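Local coordinates for Ras-associated and pleckstrin homology domains-containing protein 1 (Homo sapiens, PDB 4GN1) that mediates localized membrane signals, is implicated in regulating lamellipodial dynamics, and targets the actin regulators EVL and VASP to the leading edge, at residues K4-R9 with M20-R25. Residues are numbered along the deposited sequence; the frame is centred on the assembly and turned at random.
Sequences KKLVIR and MMVDER
Ile8 meets Val22 and Met20 on the inner face of an antiparallel hairpin. Its CD1 reaches Val22 CG1 at 3.9 Å, the two side chains crossing at about a right angle. With chi1 at 63°, Ile8 CG1 sits between the backbone N and carbonyl carbon, and from there it runs side by side with Met20, 3.9 Å from Met20 CG. Leu6 joins this face through CB, against Val22 CG2. On the other face Lys5 slants across Met21, its aliphatic CD 3.8 Å from Met21 SD, while Lys5 NZ stays 4.1 Å from Asp23 OD2, too far for a salt bridge. The register rests on paired backbone bonds between Leu6 and Val22 and between Ile8 and Met20; the N-H...O angle from Val22 N to Leu6 O is 178°. Glu24, extended beyond CG, brings its carboxylate to Lys4: OE2 accepts from Lys4 N at 2.9 Å, the donor 39° out of the carboxylate plane, and Glu24 N returns a bond to Lys4 O. This is the first hairpin of the ubiquitin-like Ras-associating domain. Helix 28-39 packs on Met20 and Val22, helix 68-72 touches Leu6, Ile8 and Val22, and strand 83-87 runs parallel to strand 5-11, opposite strand 17-23.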
ATOM      1  N   LYS A   4      13.395  21.226 -13.002  1.00 41.16           N
ATOM      2  CA  LYS A   4      12.262  21.140 -13.923  1.00 40.68           C
ATOM      3  C   LYS A   4      10.901  21.207 -13.227  1.00 37.87           C
ATOM      4  O   LYS A   4      10.679  20.589 -12.174  1.00 33.36           O
ATOM      5  CB  LYS A   4      12.327  19.854 -14.743  1.00 42.53           C
ATOM      6  CG  LYS A   4      13.621  19.625 -15.511  1.00 46.62           C
ATOM      7  CD  LYS A   4      14.040  18.161 -15.365  1.00 47.96           C
ATOM      8  CE  LYS A   4      14.320  17.479 -16.698  1.00 50.39           C
ATOM      9  NZ  LYS A   4      13.940  16.038 -16.604  1.00 49.52           N
ATOM     10  N   LYS A   5      10.002  21.955 -13.861  1.00 37.00           N
ATOM     11  CA  LYS A   5       8.623  22.118 -13.428  1.00 34.89           C
ATOM     12  C   LYS A   5       7.713  21.167 -14.189  1.00 33.25           C
ATOM     13  O   LYS A   5       7.974  20.839 -15.353  1.00 33.17           O
ATOM     14  CB  LYS A   5       8.171  23.545 -13.717  1.00 37.72           C
ATOM     15  CG  LYS A   5       9.114  24.633 -13.231  1.00 40.14           C
ATOM     16  CD  LYS A   5       8.995  24.805 -11.729  1.00 41.60           C
ATOM     17  CE  LYS A   5      10.272  25.348 -11.122  1.00 42.66           C
ATOM     18  NZ  LYS A   5      10.014  25.442  -9.664  1.00 43.71           N
ATOM     19  N   LEU A   6       6.634  20.735 -13.543  1.00 30.05           N
ATOM     20  CA  LEU A   6       5.584  19.962 -14.227  1.00 27.56           C
ATOM     21  C   LEU A   6       4.190  20.272 -13.683  1.00 25.98           C
ATOM     22  O   LEU A   6       3.968  20.243 -12.474  1.00 25.29           O
ATOM     23  CB  LEU A   6       5.854  18.452 -14.146  1.00 25.84           C
ATOM     24  CG  LEU A   6       4.748  17.520 -14.671  1.00 24.95           C
ATOM     25  CD1 LEU A   6       4.776  17.337 -16.182  1.00 24.73           C
ATOM     26  CD2 LEU A   6       4.879  16.165 -13.995  1.00 23.66           C
ATOM     27  N   VAL A   7       3.260  20.553 -14.594  1.00 25.20           N
ATOM     28  CA  VAL A   7       1.853  20.706 -14.268  1.00 23.49           C
ATOM     29  C   VAL A   7       1.141  19.354 -14.322  1.00 22.49           C
ATOM     30  O   VAL A   7       1.065  18.723 -15.365  1.00 22.31           O
ATOM     31  CB  VAL A   7       1.153  21.739 -15.169  1.00 24.77           C
ATOM     32  CG1 VAL A   7      -0.205  22.110 -14.587  1.00 24.60           C
ATOM     33  CG2 VAL A   7       2.000  23.002 -15.309  1.00 24.86           C
ATOM     34  N   ILE A   8       0.663  18.903 -13.163  1.00 20.99           N
ATOM     35  CA  ILE A   8      -0.130  17.687 -13.058  1.00 19.85           C
ATOM     36  C   ILE A   8      -1.618  18.025 -12.974  1.00 19.92           C
ATOM     37  O   ILE A   8      -1.989  19.144 -12.628  1.00 20.03           O
ATOM     38  CB  ILE A   8       0.285  16.845 -11.827  1.00 18.41           C
ATOM     39  CG1 ILE A   8       0.025  17.614 -10.530  1.00 18.20           C
ATOM     40  CG2 ILE A   8       1.755  16.485 -11.930  1.00 17.86           C
ATOM     41  CD1 ILE A   8       0.124  16.772  -9.282  1.00 17.93           C
ATOM     42  N   ARG A   9      -2.457  17.055 -13.316  1.00 20.54           N
ATOM     43  CA  ARG A   9      -3.898  17.182 -13.138  1.00 21.97           C
ATOM     44  C   ARG A   9      -4.317  16.226 -12.047  1.00 20.17           C
ATOM     45  O   ARG A   9      -3.972  15.052 -12.087  1.00 18.69           O
ATOM     46  CB  ARG A   9      -4.664  16.857 -14.423  1.00 24.77           C
ATOM     47  CG  ARG A   9      -6.130  17.251 -14.386  1.00 27.48           C
ATOM     48  CD  ARG A   9      -6.706  17.360 -15.791  1.00 32.62           C
ATOM     49  NE  ARG A   9      -7.019  16.059 -16.382  1.00 35.98           N
ATOM     50  CZ  ARG A   9      -8.229  15.485 -16.345  1.00 39.66           C
ATOM     51  NH1 ARG A   9      -9.250  16.109 -15.743  1.00 41.42           N
ATOM     52  NH2 ARG A   9      -8.430  14.292 -16.923  1.00 38.96           N
ATOM     53  N   MET A  20      -2.002  21.773 -11.129  1.00 28.62           N
ATOM     54  CA  MET A  20      -1.097  22.455 -10.238  1.00 29.55           C
ATOM     55  C   MET A  20       0.321  22.114 -10.623  1.00 28.80           C
ATOM     56  O   MET A  20       0.600  21.006 -11.100  1.00 29.97           O
ATOM     57  CB  MET A  20      -1.382  22.071  -8.780  1.00 31.67           C
ATOM     58  CG  MET A  20      -0.911  20.693  -8.355  1.00 31.39           C
ATOM     59  SD  MET A  20      -0.585  20.656  -6.586  1.00 38.79           S
ATOM     60  CE  MET A  20      -0.653  22.398  -6.091  1.00 33.85           C
ATOM     61  N   MET A  21       1.215  23.067 -10.437  1.00 27.76           N
ATOM     62  CA  MET A  21       2.602  22.854 -10.783  1.00 27.36           C
ATOM     63  C   MET A  21       3.367  22.147  -9.658  1.00 24.34           C
ATOM     64  O   MET A  21       3.259  22.512  -8.505  1.00 23.54           O
ATOM     65  CB  MET A  21       3.256  24.190 -11.145  1.00 30.08           C
ATOM     66  CG  MET A  21       4.632  24.047 -11.771  1.00 32.99           C
ATOM     67  SD  MET A  21       5.361  25.647 -12.132  1.00 41.96           S
ATOM     68  CE  MET A  21       5.676  26.272 -10.469  1.00 40.40           C
ATOM     69  N   VAL A  22       4.140  21.130 -10.013  1.00 23.14           N
ATOM     70  CA  VAL A  22       5.061  20.466  -9.084  1.00 22.04           C
ATOM     71  C   VAL A  22       6.467  20.576  -9.687  1.00 22.70           C
ATOM     72  O   VAL A  22       6.600  20.905 -10.854  1.00 23.86           O
ATOM     73  CB  VAL A  22       4.685  18.983  -8.871  1.00 20.91           C
ATOM     74  CG1 VAL A  22       3.266  18.861  -8.331  1.00 19.81           C
ATOM     75  CG2 VAL A  22       4.828  18.193 -10.174  1.00 20.44           C
ATOM     76  N   ASP A  23       7.515  20.343  -8.906  1.00 22.16           N
ATOM     77  CA  ASP A  23       8.845  20.289  -9.472  1.00 22.13           C
ATOM     78  C   ASP A  23       9.525  18.954  -9.153  1.00 21.64           C
ATOM     79  O   ASP A  23       9.047  18.186  -8.313  1.00 19.73           O
ATOM     80  CB  ASP A  23       9.696  21.484  -9.015  1.00 23.74           C
ATOM     81  CG  ASP A  23      10.153  21.369  -7.565  1.00 23.34           C
ATOM     82  OD1 ASP A  23      10.566  20.281  -7.117  1.00 23.08           O
ATOM     83  OD2 ASP A  23      10.101  22.385  -6.860  1.00 25.03           O
ATOM     84  N   GLU A  24      10.656  18.698  -9.811  1.00 22.58           N
ATOM     85  CA  GLU A  24      11.256  17.369  -9.786  1.00 23.32           C
ATOM     86  C   GLU A  24      11.875  17.023  -8.431  1.00 22.37           C
ATOM     87  O   GLU A  24      12.277  15.900  -8.206  1.00 22.00           O
ATOM     88  CB  GLU A  24      12.276  17.199 -10.917  1.00 24.85           C
ATOM     89  CG  GLU A  24      13.560  17.977 -10.686  1.00 28.61           C
ATOM     90  CD  GLU A  24      14.532  17.860 -11.838  1.00 31.79           C
ATOM     91  OE1 GLU A  24      14.803  16.713 -12.271  1.00 34.45           O
ATOM     92  OE2 GLU A  24      15.021  18.908 -12.311  1.00 32.60           O
ATOM     93  N   ARG A  25      11.952  17.980  -7.526  1.00 22.96           N
ATOM     94  CA  ARG A  25      12.531  17.687  -6.200  1.00 23.97           C
ATOM     95  C   ARG A  25      11.485  17.330  -5.138  1.00 21.60           C
ATOM     96  O   ARG A  25      11.831  16.899  -4.060  1.00 21.15           O
ATOM     97  CB  ARG A  25      13.369  18.874  -5.708  1.00 26.88           C
ATOM     98  CG  ARG A  25      14.714  19.040  -6.412  1.00 31.36           C
ATOM     99  CD  ARG A  25      15.438  20.287  -5.916  1.00 35.78           C
ATOM    100  NE  ARG A  25      15.845  20.150  -4.519  1.00 40.50           N
ATOM    101  CZ  ARG A  25      17.022  19.670  -4.117  1.00 43.86           C
ATOM    102  NH1 ARG A  25      17.922  19.287  -5.014  1.00 46.54           N
ATOM    103  NH2 ARG A  25      17.298  19.573  -2.816  1.00 44.32           N
TER